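Local coordinates for haloacid dehalogenase-like hydrolase (Bacteroides thetaiotaomicron, PDB 2RBK), which probably acts as a magnesium-dependent phosphatase of the HAD superfamily, and here holds a vanadate group in a phosphoryl-transfer-like geometry beside a magnesium ion, at residues 43-48 with 172-177; 66-71 with 105-110. All blocks are in the same frame, centred on the assembly; numbering follows the deposited sequence.

Overall arrangement
Both contacts are buried, and both join the core domain, with its mixed, mainly parallel sheet, to the part of the chain inserted between its strands 78-82 and 206-210. Their core-side segments are neighbours: T43 N to I66 O and T43 O to N69 N, each 2.9 Å, are probable backbone hydrogen bonds between the ends of strands 38-42 and 64-67. The centre of contact 1 lies about 5 Å from the centre of the chain; this contact is polar, its two sides meeting largely through the vanadate, waters and an indole face. Contact 2, its centre about 9 Å from that of contact 1, is an apolar meeting of M68 with V107, where shape matters more than charge.

Contact 1: 43-48 with 172-177. With VN4 (oxido(dioxo)vanadium), chain C.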
loop_
_atom_site.group_PDB
_atom_site.type_symbol
_atom_site.label_atom_id
_atom_site.label_comp_id
_atom_site.label_asym_id
_atom_site.label_seq_id
_atom_site.Cartn_x
_atom_site.Cartn_y
_atom_site.Cartn_z
ATOM N N THR A 43 -1.563 2.634 0.934
ATOM C CA THR A 43 -1.085 1.291 1.199
ATOM C C THR A 43 -1.553 0.305 0.147
ATOM O O THR A 43 -2.609 0.426 -0.456
ATOM C CB THR A 43 -1.521 0.869 2.621
ATOM O OG1 THR A 43 -1.011 -0.421 2.950
ATOM C CG2 THR A 43 -3.039 0.789 2.762
ATOM N N GLY A 44 -0.727 -0.757 -0.028
ATOM C CA GLY A 44 -1.124 -1.933 -0.710
ATOM C C GLY A 44 -2.090 -2.782 0.056
ATOM O O GLY A 44 -2.803 -3.645 -0.486
ATOM N N ARG A 45 -2.169 -2.643 1.385
ATOM C CA ARG A 45 -3.100 -3.438 2.141
ATOM C C ARG A 45 -4.531 -3.063 1.811
ATOM O O ARG A 45 -4.856 -1.878 1.686
ATOM C CB ARG A 45 -2.903 -3.216 3.637
ATOM C CG ARG A 45 -1.641 -3.703 4.242
ATOM C CD ARG A 45 -1.554 -3.453 5.729
ATOM N NE ARG A 45 -0.309 -3.956 6.308
ATOM C CZ ARG A 45 -0.217 -4.849 7.286
ATOM N NH1 ARG A 45 -1.294 -5.403 7.850
ATOM N NH2 ARG A 45 1.005 -5.178 7.686
ATOM N N PRO A 46 -5.438 -4.049 1.735
ATOM C CA PRO A 46 -6.869 -3.765 1.835
ATOM C C PRO A 46 -7.235 -3.348 3.249
ATOM O O PRO A 46 -6.588 -3.784 4.218
ATOM C CB PRO A 46 -7.551 -5.044 1.434
ATOM C CG PRO A 46 -6.540 -6.072 1.693
ATOM C CD PRO A 46 -5.172 -5.494 1.529
ATOM N N LYS A 47 -8.311 -2.595 3.401
ATOM C CA LYS A 47 -8.774 -2.182 4.712
ATOM C C LYS A 47 -8.935 -3.358 5.646
ATOM O O LYS A 47 -8.668 -3.241 6.871
ATOM C CB LYS A 47 -10.102 -1.421 4.555
ATOM C CG LYS A 47 -10.682 -0.825 5.823
ATOM C CD LYS A 47 -12.064 -0.287 5.605
ATOM C CE LYS A 47 -12.745 0.286 6.853
ATOM N NZ LYS A 47 -14.033 0.916 6.421
ATOM N N ALA A 48 -9.397 -4.503 5.135
ATOM C CA ALA A 48 -9.639 -5.673 5.914
ATOM C C ALA A 48 -8.401 -6.147 6.710
ATOM O O ALA A 48 -8.617 -6.796 7.738
ATOM C CB ALA A 48 -10.126 -6.902 5.084
ATOM N N GLY A 172 2.779 -4.353 -8.346
ATOM C CA GLY A 172 3.738 -3.693 -7.480
ATOM C C GLY A 172 4.185 -4.555 -6.329
ATOM O O GLY A 172 3.410 -5.422 -5.924
ATOM N N ARG A 173 5.314 -4.308 -5.744
ATOM C CA ARG A 173 5.687 -5.010 -4.471
ATOM C C ARG A 173 6.073 -4.029 -3.332
ATOM O O ARG A 173 6.748 -3.020 -3.507
ATOM C CB ARG A 173 6.858 -5.946 -4.603
ATOM C CG ARG A 173 6.856 -6.960 -5.686
ATOM C CD ARG A 173 7.969 -8.007 -5.778
ATOM N NE ARG A 173 7.628 -8.856 -6.941
ATOM C CZ ARG A 173 7.374 -10.106 -6.878
ATOM N NH1 ARG A 173 7.508 -10.753 -5.722
ATOM N NH2 ARG A 173 7.011 -10.815 -7.951
ATOM N N TRP A 174 5.625 -4.375 -2.087
ATOM C CA TRP A 174 6.052 -3.810 -0.851
ATOM C C TRP A 174 6.822 -4.702 0.091
ATOM O O TRP A 174 7.339 -4.310 1.073
ATOM C CB TRP A 174 4.876 -3.179 -0.094
ATOM C CG TRP A 174 3.663 -3.999 0.197
ATOM C CD1 TRP A 174 2.582 -4.232 -0.650
ATOM C CD2 TRP A 174 3.351 -4.696 1.414
ATOM N NE1 TRP A 174 1.666 -4.995 -0.056
ATOM C CE2 TRP A 174 2.072 -5.295 1.213
ATOM C CE3 TRP A 174 3.973 -4.859 2.635
ATOM C CZ2 TRP A 174 1.400 -6.060 2.171
ATOM C CZ3 TRP A 174 3.330 -5.605 3.605
ATOM C CH2 TRP A 174 2.093 -6.170 3.367
ATOM N N TYR A 175 6.891 -5.962 -0.329
ATOM C CA TYR A 175 7.607 -6.970 0.411
ATOM C C TYR A 175 8.154 -8.006 -0.589
ATOM O O TYR A 175 7.379 -8.234 -1.563
ATOM C CB TYR A 175 6.722 -7.643 1.476
ATOM C CG TYR A 175 7.448 -8.484 2.474
ATOM C CD1 TYR A 175 8.072 -7.876 3.569
ATOM C CD2 TYR A 175 7.540 -9.865 2.349
ATOM C CE1 TYR A 175 8.753 -8.629 4.507
ATOM C CE2 TYR A 175 8.213 -10.615 3.268
ATOM C CZ TYR A 175 8.812 -9.986 4.353
ATOM O OH TYR A 175 9.490 -10.768 5.248
ATOM N N PRO A 176 9.315 -8.582 -0.467
ATOM C CA PRO A 176 9.795 -9.418 -1.610
ATOM C C PRO A 176 9.042 -10.708 -1.885
ATOM O O PRO A 176 9.057 -11.393 -2.953
ATOM C CB PRO A 176 11.274 -9.646 -1.190
ATOM C CG PRO A 176 11.545 -8.641 -0.140
ATOM C CD PRO A 176 10.272 -8.407 0.660
ATOM N N ALA A 177 8.288 -11.302 -0.942
ATOM C CA ALA A 177 7.807 -12.622 -1.359
ATOM C C ALA A 177 6.549 -12.714 -2.208
ATOM O O ALA A 177 6.057 -13.795 -2.620
ATOM C CB ALA A 177 7.540 -13.383 -0.054
HETATM V V VN4 C . 2.655 -0.455 2.241
HETATM O O1 VN4 C . 1.662 -0.089 3.524
HETATM O O2 VN4 C . 4.305 -1.006 2.511
HETATM O O3 VN4 C . 2.062 -0.956 0.576
HETATM O O HOH W 1 -1.440 -6.358 -0.048
HETATM O O HOH W 2 1.810 -2.365 2.627
#
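W174 meets G44 and R45 obliquely, its NE1 4.2 Å from G44 CA and its CZ2 4.4 Å from R45 CG, with no direct hydrogen bond between the segments. G172 leads in from strand 170-172, its backbone paired with D180, and R173 follows, whose NH2 makes a salt bridge with E159. At W174 the chain delivers its indole. With chi1 at 55°, CG sits between the backbone N and carbonyl carbon, and the vanadate lies over one face of the ring. Water 2 stands 3.0 Å above the ring plane, over its centre. The O of water 2 binds VN4 V at 2.1 Å. At the ring's edge, in plane, water 1 takes a weak bond from W174 NE1 and gives one to G44 O; NE1 also makes a weak hydrogen bond to D180. Glycine suits position 44, since a side chain there would run into W174 CD1. With W174 replaced by an alanine, water 2 and the vanadate would probably lose the aromatic surface over them, and water 1 its indole N-H. Y175 then carries the chain away toward helix 119-128. Facing the tryptophan, T43 OG1 donates to VN4 O1 (2.8 Å) and G44 N to VN4 O3 (2.9 Å, 162°). The same T43 OG1 accepts from R45 N at 3.0 Å, an ST turn that fixes the hydroxyl's rotation, while R45 NE forms a salt bridge with D10 and NH1 bonds to I49 O. A threonine hydroxyl and the next backbone N-H, just after the second core strand, are consistent with motif II of the HAD phosphatase active site, closed here by a cap tryptophan.

Contact 2: 66-71 with 105-110; sequences ITMNGA and IFVEEH
M68 reaches across to V107, and this pair makes nearly all of the contact. M68 itself lies where strand 64-67 gives way to a turn and the backbone curls: G70 N bonds to T67 O and A71 N to M68 O, both at 3.0 Å. G70 has a positive phi of 98° at which a CB would press on the preceding carbonyl oxygen, so glycine is the natural residue there. From this turn the M68 CB points toward 105-110. The first torsion, chi1 -63°, sets CG anti to the carbonyl carbon, and CB and CG span the gap between the two backbones, whose closest CA atoms, those of M68 and V107, are 8.8 Å apart. Contact begins at the sulfur: M68 SD lies 3.6 Å from V107 CG1 and 3.8 Å from V107 CB. The bend at chi3 (-112°) carries M68 CE past the valine branch toward E108, 3.8 Å from V107 CG1 and 4.2 Å from E108 O. The long, flexible thioether is well suited to bridging such a distance, and its polarisable, hydrophobic sulfur packs well against a methyl group. V107, beta-branched and at home in a strand, presents its CG1 to the methionine; around it lie P46 and I112, while I148 and Q149 flank M68. E108 turns the other way, to a salt bridge with K145. This apolar pair thus joins the end of a core strand to strand 104-107 of a three-stranded antiparallel sheet, consistent with the core-to-cap interface of a HAD phosphatase with a C2-type cap.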
loop_
_atom_site.group_PDB
_atom_site.type_symbol
_atom_site.label_atom_id
_atom_site.label_comp_id
_atom_site.label_asym_id
_atom_site.label_seq_id
_atom_site.Cartn_x
_atom_site.Cartn_y
_atom_site.Cartn_z
ATOM N N ILE A 66 -6.075 5.570 0.916
ATOM C CA ILE A 66 -5.795 4.947 -0.347
ATOM C C ILE A 66 -5.383 3.528 -0.012
ATOM O O ILE A 66 -4.358 3.330 0.647
ATOM C CB ILE A 66 -4.651 5.714 -1.094
ATOM C CG1 ILE A 66 -5.085 7.120 -1.467
ATOM C CG2 ILE A 66 -4.129 4.889 -2.270
ATOM C CD1 ILE A 66 -3.873 8.025 -1.636
ATOM N N THR A 67 -6.196 2.547 -0.404
ATOM C CA THR A 67 -5.914 1.137 -0.107
ATOM C C THR A 67 -5.823 0.372 -1.399
ATOM O O THR A 67 -6.166 0.859 -2.481
ATOM C CB THR A 67 -6.999 0.542 0.834
ATOM O OG1 THR A 67 -8.219 0.321 0.109
ATOM C CG2 THR A 67 -7.223 1.394 2.048
ATOM N N MET A 68 -5.316 -0.863 -1.280
ATOM C CA MET A 68 -5.148 -1.715 -2.456
ATOM C C MET A 68 -4.434 -0.940 -3.596
ATOM O O MET A 68 -4.821 -1.001 -4.771
ATOM C CB MET A 68 -6.470 -2.326 -2.933
ATOM C CG MET A 68 -7.045 -3.230 -1.895
ATOM S SD MET A 68 -8.330 -4.313 -2.470
ATOM C CE MET A 68 -9.785 -3.671 -1.626
ATOM N N ASN A 69 -3.380 -0.228 -3.226
ATOM C CA ASN A 69 -2.521 0.424 -4.229
ATOM C C ASN A 69 -3.274 1.408 -5.092
ATOM O O ASN A 69 -2.915 1.638 -6.233
ATOM C CB ASN A 69 -1.796 -0.602 -5.125
ATOM C CG ASN A 69 -0.774 -1.372 -4.357
ATOM O OD1 ASN A 69 0.273 -0.824 -4.026
ATOM N ND2 ASN A 69 -1.085 -2.608 -3.978
ATOM N N GLY A 70 -4.316 2.059 -4.539
ATOM C CA GLY A 70 -5.124 3.004 -5.295
ATOM C C GLY A 70 -6.393 2.478 -5.847
ATOM O O GLY A 70 -7.238 3.280 -6.317
ATOM N N ALA A 71 -6.610 1.164 -5.803
ATOM C CA ALA A 71 -7.824 0.556 -6.346
ATOM C C ALA A 71 -9.040 0.708 -5.441
ATOM O O ALA A 71 -10.170 0.386 -5.837
ATOM C CB ALA A 71 -7.613 -0.916 -6.663
ATOM N N ILE A 105 -3.894 -14.479 -2.760
ATOM C CA ILE A 105 -4.972 -13.777 -2.056
ATOM C C ILE A 105 -5.810 -13.045 -3.077
ATOM O O ILE A 105 -5.311 -12.435 -4.049
ATOM C CB ILE A 105 -4.404 -12.822 -1.005
ATOM C CG1 ILE A 105 -3.631 -13.571 0.079
ATOM C CG2 ILE A 105 -5.421 -11.889 -0.436
ATOM C CD1 ILE A 105 -2.762 -12.683 0.929
ATOM N N PHE A 106 -7.137 -13.119 -2.893
ATOM C CA PHE A 106 -8.115 -12.432 -3.746
ATOM C C PHE A 106 -8.943 -11.526 -2.888
ATOM O O PHE A 106 -9.606 -12.013 -1.947
ATOM C CB PHE A 106 -8.994 -13.432 -4.513
ATOM C CG PHE A 106 -8.239 -14.283 -5.504
ATOM C CD1 PHE A 106 -7.575 -15.434 -5.096
ATOM C CD2 PHE A 106 -8.165 -13.934 -6.840
ATOM C CE1 PHE A 106 -6.875 -16.174 -5.989
ATOM C CE2 PHE A 106 -7.492 -14.712 -7.734
ATOM C CZ PHE A 106 -6.812 -15.845 -7.305
ATOM N N VAL A 107 -8.941 -10.237 -3.156
ATOM C CA VAL A 107 -9.601 -9.261 -2.336
ATOM C C VAL A 107 -10.798 -8.674 -3.095
ATOM O O VAL A 107 -10.626 -8.137 -4.199
ATOM C CB VAL A 107 -8.659 -8.099 -1.902
ATOM C CG1 VAL A 107 -9.375 -7.325 -0.819
ATOM C CG2 VAL A 107 -7.313 -8.588 -1.482
ATOM N N GLU A 108 -11.965 -8.769 -2.500
ATOM C CA GLU A 108 -13.200 -8.163 -2.966
ATOM C C GLU A 108 -13.454 -6.931 -2.112
ATOM O O GLU A 108 -12.763 -6.661 -1.143
ATOM C CB GLU A 108 -14.345 -9.141 -2.830
ATOM C CG GLU A 108 -14.160 -10.424 -3.637
ATOM C CD GLU A 108 -15.152 -11.460 -3.175
ATOM O OE1 GLU A 108 -16.310 -11.515 -3.575
ATOM O OE2 GLU A 108 -14.759 -12.254 -2.298
ATOM N N GLU A 109 -14.492 -6.150 -2.469
ATOM C CA GLU A 109 -14.774 -4.950 -1.697
ATOM C C GLU A 109 -14.996 -5.243 -0.209
ATOM O O GLU A 109 -14.500 -4.497 0.621
ATOM C CB GLU A 109 -16.001 -4.263 -2.301
ATOM C CG GLU A 109 -16.249 -2.938 -1.630
ATOM C CD GLU A 109 -17.315 -2.029 -2.161
ATOM O OE1 GLU A 109 -18.183 -2.501 -2.914
ATOM O OE2 GLU A 109 -17.287 -0.793 -1.830
ATOM N N HIS A 110 -15.762 -6.308 0.041
ATOM C CA HIS A 110 -16.142 -6.650 1.410
ATOM C C HIS A 110 -15.845 -8.082 1.797
ATOM O O HIS A 110 -16.414 -8.610 2.779
ATOM C CB HIS A 110 -17.646 -6.388 1.640
ATOM C CG HIS A 110 -18.076 -5.007 1.400
ATOM N ND1 HIS A 110 -17.577 -3.935 2.128
ATOM C CD2 HIS A 110 -18.981 -4.543 0.502
ATOM C CE1 HIS A 110 -18.177 -2.820 1.669
ATOM N NE2 HIS A 110 -19.016 -3.160 0.693
#